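Local coordinates for protein DynE8 (Micromonospora chersina, PDB 4AMM) that is an iterative enediyne polyketide synthase, represented here by its acyltransferase domain, which probably loads acyl building blocks for the growing chain, at residues D2-V7 / T395-G400; A139-T144 / A272-F277; A186-A191 / L296-P301. One frame throughout, in Å; residues are numbered along the deposited sequence.

In the fold
None of the three contacts lies in the deep core: each is partly buried, its centre about 20 or 21 Å from that of the chain. Contact 1 brings the C-terminal tail against an outer strand of the antiparallel sheet through aromatic edges and a buried carboxylate. Contacts 2 and 3, about 29 Å apart between centres, lie in the acyltransferase family region, their segments alternating along the chain. Helix 283-294 connects them: loop 272-277 of contact 2 precedes it and loop 296-301 of contact 3 follows it. Their other loops lead into helix 144-165 and helix 191-206. Contact 2 relies on small residues and a bridging water, whereas contact 3 pairs a direct backbone bond with an apolar cluster around a tryptophan.

Contact 1. Residues D2-V7 / T395-G400; sequences DHELVV and TPFFAG
The outermost strand 4-10 of the antiparallel sheet receives Phe397 and Phe398 of the C-terminal tail on Glu4 and Leu5, consistent with a tail returning to pack on the linker domain that precedes an acyltransferase in a polyketide synthase. The side chain of Glu4 bends at chi2 (57°) and brings OE2 in between the two rings: it meets the edge of Phe397 near the ring plane, 3.2 Å from CE2, and lies 3.1 Å from CE1 of Phe398. Carboxylate and ring planes are almost perpendicular for Phe397 (88°) but only 24° apart for Phe398. The same OE2 accepts the backbone N-H of Leu5 (N to OE2 3.0 Å), on the anti side and tilted from the carboxylate plane, and forms a salt bridge with Arg401, while OE1 bonds to the hydroxyl of Thr36.

Leu5 CB sits over one face of the Phe397 ring as a CH-pi contact, 3.9 Å from the centroid. A leucine suits this place through its branched end: CD2 packs against Phe397 CB at 3.8 Å, and the side chain also touches Thr382 and Ala383 of helix 376-387. The carbonyls face ring edges: Leu5 O is 3.2 Å from Phe398 CZ, and His3 O is 3.6 Å from Phe397 CZ. Replacing Glu4 by an alanine would probably leave Arg401 without its carboxylate and open a gap between the two phenylalanine rings. Ring hydrogens carry a slight positive charge, and His3 O, buried with no hydrogen-bond partner, probably gains weak compensation from the edge of Phe397.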
loop_
_atom_site.group_PDB
_atom_site.type_symbol
_atom_site.label_atom_id
_atom_site.label_comp_id
_atom_site.label_asym_id
_atom_site.label_seq_id
_atom_site.Cartn_x
_atom_site.Cartn_y
_atom_site.Cartn_z
ATOM N N ASP A 2 8.775 -12.971 14.315
ATOM C CA ASP A 2 10.111 -13.026 13.684
ATOM C C ASP A 2 10.842 -11.677 13.566
ATOM O O ASP A 2 12.047 -11.621 13.365
ATOM C CB ASP A 2 10.067 -13.739 12.313
ATOM C CG ASP A 2 9.112 -13.064 11.286
ATOM O OD1 ASP A 2 8.322 -12.150 11.651
ATOM O OD2 ASP A 2 9.144 -13.483 10.095
ATOM N N HIS A 3 10.102 -10.573 13.714
ATOM C CA HIS A 3 10.754 -9.290 13.839
ATOM C C HIS A 3 10.201 -8.707 15.125
ATOM O O HIS A 3 9.007 -8.909 15.486
ATOM C CB HIS A 3 10.432 -8.304 12.703
ATOM C CG HIS A 3 11.142 -8.590 11.424
ATOM N ND1 HIS A 3 10.875 -9.721 10.688
ATOM C CD2 HIS A 3 12.115 -7.927 10.775
ATOM C CE1 HIS A 3 11.673 -9.751 9.638
ATOM N NE2 HIS A 3 12.420 -8.663 9.653
ATOM N N GLU A 4 11.077 -8.025 15.813
ATOM C CA GLU A 4 10.737 -7.300 17.015
ATOM C C GLU A 4 10.674 -5.824 16.667
ATOM O O GLU A 4 11.388 -5.334 15.774
ATOM C CB GLU A 4 11.786 -7.574 18.088
ATOM C CG GLU A 4 11.312 -7.031 19.420
ATOM C CD GLU A 4 9.927 -7.660 19.782
ATOM O OE1 GLU A 4 9.869 -8.821 20.257
ATOM O OE2 GLU A 4 8.898 -7.005 19.459
ATOM N N LEU A 5 9.863 -5.057 17.409
ATOM C CA LEU A 5 9.761 -3.620 17.260
ATOM C C LEU A 5 10.416 -2.926 18.401
ATOM O O LEU A 5 10.017 -3.150 19.568
ATOM C CB LEU A 5 8.255 -3.259 17.279
ATOM C CG LEU A 5 7.948 -1.749 17.306
ATOM C CD1 LEU A 5 8.502 -1.020 16.060
ATOM C CD2 LEU A 5 6.392 -1.616 17.388
ATOM N N VAL A 6 11.406 -2.074 18.135
ATOM C CA VAL A 6 12.130 -1.394 19.179
ATOM C C VAL A 6 11.958 0.089 18.992
ATOM O O VAL A 6 12.301 0.661 17.945
ATOM C CB VAL A 6 13.646 -1.691 19.108
ATOM C CG1 VAL A 6 14.313 -0.985 20.207
ATOM C CG2 VAL A 6 13.808 -3.197 19.221
ATOM N N VAL A 7 11.247 0.724 19.972
ATOM C CA VAL A 7 11.039 2.150 19.908
ATOM C C VAL A 7 11.684 2.851 21.076
ATOM O O VAL A 7 11.776 2.258 22.162
ATOM C CB VAL A 7 9.527 2.523 19.862
ATOM C CG1 VAL A 7 8.775 1.807 18.739
ATOM C CG2 VAL A 7 8.788 2.264 21.244
ATOM N N THR A 395 2.874 -0.077 22.478
ATOM C CA THR A 395 2.587 -1.254 23.340
ATOM C C THR A 395 1.631 -2.319 22.705
ATOM O O THR A 395 1.828 -3.474 23.082
ATOM C CB THR A 395 2.138 -0.918 24.778
ATOM O OG1 THR A 395 0.878 -0.242 24.702
ATOM C CG2 THR A 395 3.181 -0.093 25.509
ATOM N N PRO A 396 0.677 -1.944 21.813
ATOM C CA PRO A 396 -0.167 -3.010 21.225
ATOM C C PRO A 396 0.689 -4.085 20.526
ATOM O O PRO A 396 0.193 -5.229 20.443
ATOM C CB PRO A 396 -1.042 -2.238 20.246
ATOM C CG PRO A 396 -1.185 -0.909 20.835
ATOM C CD PRO A 396 0.214 -0.601 21.409
ATOM N N PHE A 397 1.877 -3.782 20.058
ATOM C CA PHE A 397 2.655 -4.814 19.397
ATOM C C PHE A 397 3.083 -5.889 20.356
ATOM O O PHE A 397 3.472 -6.973 19.913
ATOM C CB PHE A 397 3.882 -4.124 18.731
ATOM C CG PHE A 397 4.667 -5.055 17.830
ATOM C CD1 PHE A 397 4.273 -5.218 16.509
ATOM C CD2 PHE A 397 5.784 -5.704 18.284
ATOM C CE1 PHE A 397 4.962 -6.168 15.647
ATOM C CE2 PHE A 397 6.520 -6.633 17.387
ATOM C CZ PHE A 397 6.083 -6.840 16.140
ATOM N N PHE A 398 3.046 -5.651 21.672
ATOM C CA PHE A 398 3.548 -6.583 22.685
ATOM C C PHE A 398 2.447 -7.360 23.392
ATOM O O PHE A 398 2.765 -8.226 24.187
ATOM C CB PHE A 398 4.463 -5.820 23.681
ATOM C CG PHE A 398 5.685 -5.295 23.016
ATOM C CD1 PHE A 398 6.775 -6.170 22.846
ATOM C CD2 PHE A 398 5.700 -4.039 22.423
ATOM C CE1 PHE A 398 7.851 -5.803 22.124
ATOM C CE2 PHE A 398 6.848 -3.611 21.692
ATOM C CZ PHE A 398 7.922 -4.515 21.543
ATOM N N ALA A 399 1.216 -7.028 23.055
ATOM C CA ALA A 399 0.021 -7.613 23.713
ATOM C C ALA A 399 -0.375 -8.926 23.081
ATOM O O ALA A 399 -0.428 -9.064 21.855
ATOM C CB ALA A 399 -1.130 -6.639 23.607
ATOM N N GLY A 400 -0.686 -9.896 23.928
ATOM C CA GLY A 400 -1.452 -11.058 23.460
ATOM C C GLY A 400 -0.666 -12.045 22.635
ATOM O O GLY A 400 -1.273 -12.746 21.808
#

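Contact 2. Residues A139-T144 / A272-F277; sequences AEPVDT and AVSHAF
Pro141 and Val273 bring their backbones to within 4.7 Å, CA to CA, where two irregular loops pass each other, and the CA-H of Pro141 points to Ala272 O, with CA 3.3 Å from that oxygen. Instead of a direct polar bond, a water joins the chains: it accepts from Val142 N at 2.9 Å and donates to Ala272 O at 2.7 Å, so that this carbonyl has both a water and a CA-H beside it.

Small or compact side chains suit so close a passage. Ala139 CB touches Ala272 CB at 3.9 Å. Ala272 CB also lies 3.7 Å from Ala139 O, so a methyl group fits the narrow space. Pro141 offers a rigid ring that lies beside the second loop, with CB near Val273 CA and CG 3.5 Å from Ser274 OG. Farther on, Thr144, at the start of helix 144-165, turns OG1 obliquely toward Phe277 CZ at 4.3 Å, though its hydroxyl group is hydrogen-bonded to Gln106.

His275, Ala276 and Phe277 begin the sequence HAFH, which in related acyltransferases goes with malonyl-type specificity. Ala276 centres an inverse gamma turn, and His275 NE2 bonds to Ala207 O. The Phe277 side chain lies near the presumed nucleophile elbow without touching it. With apolar touches, a CA-H...O contact and one bridging water, the two loops meet through shape and a shared water rather than through charge.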
loop_
_atom_site.group_PDB
_atom_site.type_symbol
_atom_site.label_atom_id
_atom_site.label_comp_id
_atom_site.label_asym_id
_atom_site.label_seq_id
_atom_site.Cartn_x
_atom_site.Cartn_y
_atom_site.Cartn_z
ATOM N N ALA A 139 1.730 -18.382 -14.958
ATOM C CA ALA A 139 1.062 -18.063 -13.694
ATOM C C ALA A 139 -0.459 -18.177 -13.901
ATOM O O ALA A 139 -0.976 -17.946 -15.023
ATOM C CB ALA A 139 1.444 -16.661 -13.185
ATOM N N GLU A 140 -1.156 -18.553 -12.832
ATOM C CA GLU A 140 -2.613 -18.601 -12.875
ATOM C C GLU A 140 -3.102 -17.222 -12.547
ATOM O O GLU A 140 -2.528 -16.569 -11.674
ATOM C CB GLU A 140 -3.198 -19.582 -11.854
ATOM C CG GLU A 140 -3.558 -20.933 -12.464
ATOM C CD GLU A 140 -4.547 -21.700 -11.607
ATOM O OE1 GLU A 140 -5.546 -21.086 -11.141
ATOM O OE2 GLU A 140 -4.330 -22.920 -11.400
ATOM N N PRO A 141 -4.151 -16.762 -13.250
ATOM C CA PRO A 141 -4.752 -15.486 -12.823
ATOM C C PRO A 141 -5.240 -15.544 -11.373
ATOM O O PRO A 141 -5.528 -16.640 -10.853
ATOM C CB PRO A 141 -5.968 -15.352 -13.743
ATOM C CG PRO A 141 -5.681 -16.137 -14.918
ATOM C CD PRO A 141 -4.900 -17.349 -14.369
ATOM N N VAL A 142 -5.385 -14.376 -10.737
ATOM C CA VAL A 142 -6.082 -14.298 -9.439
ATOM C C VAL A 142 -7.579 -14.796 -9.643
ATOM O O VAL A 142 -8.191 -14.444 -10.642
ATOM C CB VAL A 142 -6.024 -12.821 -8.947
ATOM C CG1 VAL A 142 -6.807 -12.704 -7.653
ATOM C CG2 VAL A 142 -4.529 -12.337 -8.725
ATOM N N ASP A 143 -8.150 -15.615 -8.747
ATOM C CA ASP A 143 -9.623 -15.941 -8.859
ATOM C C ASP A 143 -10.344 -14.777 -8.154
ATOM O O ASP A 143 -10.434 -14.722 -6.894
ATOM C CB ASP A 143 -9.989 -17.241 -8.155
ATOM C CG ASP A 143 -11.504 -17.502 -8.105
ATOM O OD1 ASP A 143 -12.339 -16.602 -8.335
ATOM O OD2 ASP A 143 -11.886 -18.668 -7.836
ATOM N N THR A 144 -10.831 -13.842 -8.973
ATOM C CA THR A 144 -11.213 -12.541 -8.444
ATOM C C THR A 144 -12.416 -12.645 -7.484
ATOM O O THR A 144 -12.549 -11.838 -6.539
ATOM C CB THR A 144 -11.405 -11.510 -9.604
ATOM O OG1 THR A 144 -11.260 -10.169 -9.079
ATOM C CG2 THR A 144 -12.767 -11.535 -10.207
ATOM N N ALA A 272 -0.924 -12.085 -16.127
ATOM C CA ALA A 272 -1.771 -13.284 -15.901
ATOM C C ALA A 272 -3.096 -12.862 -15.374
ATOM O O ALA A 272 -3.369 -12.855 -14.157
ATOM C CB ALA A 272 -1.077 -14.249 -14.907
ATOM N N VAL A 273 -3.953 -12.540 -16.313
ATOM C CA VAL A 273 -5.365 -12.219 -16.075
ATOM C C VAL A 273 -6.103 -12.587 -17.318
ATOM O O VAL A 273 -5.629 -12.409 -18.444
ATOM C CB VAL A 273 -5.457 -10.700 -15.703
ATOM C CG1 VAL A 273 -4.892 -9.816 -16.770
ATOM C CG2 VAL A 273 -6.770 -10.258 -15.243
ATOM N N SER A 274 -7.361 -12.992 -17.090
ATOM C CA SER A 274 -8.253 -13.402 -18.180
ATOM C C SER A 274 -9.317 -12.409 -18.436
ATOM O O SER A 274 -10.329 -12.709 -19.078
ATOM C CB SER A 274 -8.970 -14.745 -17.762
ATOM O OG SER A 274 -7.987 -15.758 -17.573
ATOM N N HIS A 275 -9.154 -11.165 -17.901
ATOM C CA HIS A 275 -10.121 -10.060 -18.089
ATOM C C HIS A 275 -9.395 -8.807 -18.384
ATOM O O HIS A 275 -8.349 -8.558 -17.755
ATOM C CB HIS A 275 -10.898 -9.828 -16.838
ATOM C CG HIS A 275 -11.766 -10.951 -16.389
ATOM N ND1 HIS A 275 -11.247 -12.055 -15.751
ATOM C CD2 HIS A 275 -13.114 -11.102 -16.427
ATOM C CE1 HIS A 275 -12.261 -12.847 -15.387
ATOM N NE2 HIS A 275 -13.385 -12.326 -15.851
ATOM N N ALA A 276 -9.951 -8.021 -19.271
ATOM C CA ALA A 276 -9.502 -6.639 -19.504
ATOM C C ALA A 276 -10.122 -5.760 -18.420
ATOM O O ALA A 276 -11.068 -4.987 -18.703
ATOM C CB ALA A 276 -9.924 -6.201 -20.921
ATOM N N PHE A 277 -9.606 -5.883 -17.171
ATOM C CA PHE A 277 -10.140 -5.023 -16.122
ATOM C C PHE A 277 -9.815 -3.594 -16.494
ATOM O O PHE A 277 -8.883 -3.269 -17.225
ATOM C CB PHE A 277 -9.396 -5.401 -14.819
ATOM C CG PHE A 277 -9.748 -6.759 -14.281
ATOM C CD1 PHE A 277 -11.090 -7.192 -14.113
ATOM C CD2 PHE A 277 -8.751 -7.580 -13.843
ATOM C CE1 PHE A 277 -11.348 -8.484 -13.585
ATOM C CE2 PHE A 277 -9.048 -8.870 -13.286
ATOM C CZ PHE A 277 -10.318 -9.270 -13.158
HETATM O O HOH W 1 -5.089 -11.971 -12.323
#

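Contact 3. Residues A186-A191 / L296-P301; sequences AGALDA and LPWRRP
Ala188 O is held by two neighbouring residues of the facing loop: Arg299 N donates a nearly straight hydrogen bond of 2.8 Å to it (172° at the hydrogen). Trp298 CA also turns its C-H to Ala188 O, at 3.5 Å. In return, Arg299 O lies 3.2 Å from Ala188 CA, so the two residues face one another much as in a short antiparallel pairing, the touching parts running nearly opposite ways. A methyl group suits Ala188 because its CB already lies 3.2 Å from Arg299 O, with Pro301 CG at 4.1 Å beyond.

The loop 186-191 links two helices of the acyltransferase domain. Helix 178-185 ends in a Schellman motif at Gly187, where positive phi would jam any CB against the preceding carbonyl oxygen; Asp190 is the N-cap of helix 191-206, its OD1 bonded to Asp193 N. Residues 296-301 pass alongside this turn on the way from helix 283-294 to strand 305-306, and Pro297 centres an inverse gamma turn in them.

Leu189 carries the apolar half. CG anti to the backbone N (chi1 -160°), with chi2 at 62°, sets CD2 over one face of Trp298, 4.2 Å from the centroid of the six-membered ring and offset toward the rim. The same methyl group meets Leu296 CD1 at 4.0 Å, and CD1 reaches Pro297 CD. Trp298 fits because its broad ring spans from Leu189 to helix 319-328, where it touches Leu323, while NE1 bonds to Ala293 O. At the far end, Ala186 CB packs on Pro301 CB at 3.9 Å.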
loop_
_atom_site.group_PDB
_atom_site.type_symbol
_atom_site.label_atom_id
_atom_site.label_comp_id
_atom_site.label_asym_id
_atom_site.label_seq_id
_atom_site.Cartn_x
_atom_site.Cartn_y
_atom_site.Cartn_z
ATOM N N ALA A 186 -12.549 6.009 5.865
ATOM C CA ALA A 186 -13.002 7.409 5.870
ATOM C C ALA A 186 -14.428 7.490 6.459
ATOM O O ALA A 186 -14.951 8.637 6.568
ATOM C CB ALA A 186 -12.909 8.051 4.483
ATOM N N GLY A 187 -15.018 6.388 6.856
ATOM C CA GLY A 187 -16.403 6.444 7.469
ATOM C C GLY A 187 -17.550 6.456 6.495
ATOM O O GLY A 187 -18.717 6.645 6.921
ATOM N N ALA A 188 -17.345 6.198 5.188
ATOM C CA ALA A 188 -18.463 6.212 4.236
ATOM C C ALA A 188 -19.364 4.956 4.308
ATOM O O ALA A 188 -20.552 4.968 3.902
ATOM C CB ALA A 188 -17.910 6.435 2.819
ATOM N N LEU A 189 -18.784 3.834 4.755
ATOM C CA LEU A 189 -19.444 2.575 4.861
ATOM C C LEU A 189 -18.810 1.728 5.965
ATOM O O LEU A 189 -17.575 1.682 6.093
ATOM C CB LEU A 189 -19.283 1.840 3.510
ATOM C CG LEU A 189 -20.294 0.749 3.275
ATOM C CD1 LEU A 189 -21.751 1.292 3.229
ATOM C CD2 LEU A 189 -20.002 0.045 1.962
ATOM N N ASP A 190 -19.611 0.999 6.731
ATOM C CA ASP A 190 -19.072 0.200 7.768
ATOM C C ASP A 190 -18.355 -1.046 7.281
ATOM O O ASP A 190 -18.483 -1.452 6.059
ATOM C CB ASP A 190 -20.102 -0.100 8.907
ATOM C CG ASP A 190 -21.102 -1.220 8.551
ATOM O OD1 ASP A 190 -20.967 -1.909 7.506
ATOM O OD2 ASP A 190 -22.042 -1.455 9.379
ATOM N N ALA A 191 -17.601 -1.693 8.147
ATOM C CA ALA A 191 -16.816 -2.846 7.729
ATOM C C ALA A 191 -17.674 -3.974 7.177
ATOM O O ALA A 191 -17.265 -4.628 6.215
ATOM C CB ALA A 191 -15.920 -3.370 8.898
ATOM N N LEU A 296 -26.997 0.164 -0.320
ATOM C CA LEU A 296 -26.241 0.327 0.945
ATOM C C LEU A 296 -26.405 1.710 1.509
ATOM O O LEU A 296 -26.535 2.697 0.788
ATOM C CB LEU A 296 -24.696 0.088 0.721
ATOM C CG LEU A 296 -24.483 -1.309 0.183
ATOM C CD1 LEU A 296 -23.039 -1.411 -0.277
ATOM C CD2 LEU A 296 -24.823 -2.355 1.141
ATOM N N PRO A 297 -26.281 1.809 2.838
ATOM C CA PRO A 297 -26.493 3.091 3.538
ATOM C C PRO A 297 -25.218 3.975 3.545
ATOM O O PRO A 297 -24.655 4.299 4.610
ATOM C CB PRO A 297 -26.862 2.619 4.953
ATOM C CG PRO A 297 -25.952 1.400 5.160
ATOM C CD PRO A 297 -25.974 0.704 3.756
ATOM N N TRP A 298 -24.821 4.421 2.376
ATOM C CA TRP A 298 -23.629 5.298 2.247
ATOM C C TRP A 298 -23.655 6.566 3.040
ATOM O O TRP A 298 -24.741 7.228 3.102
ATOM C CB TRP A 298 -23.438 5.725 0.762
ATOM C CG TRP A 298 -23.129 4.540 -0.134
ATOM C CD1 TRP A 298 -24.012 3.833 -0.916
ATOM C CD2 TRP A 298 -21.848 3.951 -0.341
ATOM N NE1 TRP A 298 -23.376 2.810 -1.563
ATOM C CE2 TRP A 298 -22.044 2.856 -1.222
ATOM C CE3 TRP A 298 -20.579 4.198 0.196
ATOM C CZ2 TRP A 298 -20.988 2.045 -1.643
ATOM C CZ3 TRP A 298 -19.522 3.365 -0.205
ATOM C CH2 TRP A 298 -19.726 2.318 -1.128
ATOM N N ARG A 299 -22.536 6.928 3.667
ATOM C CA ARG A 299 -22.381 8.250 4.305
ATOM C C ARG A 299 -21.277 9.036 3.630
ATOM O O ARG A 299 -20.392 8.455 2.992
ATOM C CB ARG A 299 -22.063 8.064 5.805
ATOM C CG ARG A 299 -23.016 7.095 6.543
ATOM C CD ARG A 299 -23.007 7.221 8.063
ATOM N NE ARG A 299 -23.899 6.213 8.662
ATOM C CZ ARG A 299 -24.073 6.003 9.974
ATOM N NH1 ARG A 299 -23.430 6.752 10.875
ATOM N NH2 ARG A 299 -24.908 5.052 10.392
ATOM N N ARG A 300 -21.295 10.341 3.801
ATOM C CA ARG A 300 -20.245 11.182 3.348
ATOM C C ARG A 300 -18.927 10.789 4.039
ATOM O O ARG A 300 -18.936 10.585 5.245
ATOM C CB ARG A 300 -20.585 12.622 3.750
ATOM C CG ARG A 300 -19.683 13.629 3.084
ATOM C CD ARG A 300 -20.252 15.075 3.160
ATOM N NE ARG A 300 -19.595 16.006 2.229
ATOM C CZ ARG A 300 -18.437 16.630 2.467
ATOM N NH1 ARG A 300 -17.787 16.421 3.619
ATOM N NH2 ARG A 300 -17.924 17.467 1.557
ATOM N N PRO A 301 -17.822 10.666 3.266
ATOM C CA PRO A 301 -16.533 10.420 3.941
ATOM C C PRO A 301 -16.148 11.538 4.864
ATOM O O PRO A 301 -16.366 12.726 4.517
ATOM C CB PRO A 301 -15.523 10.395 2.784
ATOM C CG PRO A 301 -16.282 9.964 1.601
ATOM C CD PRO A 301 -17.694 10.586 1.799
#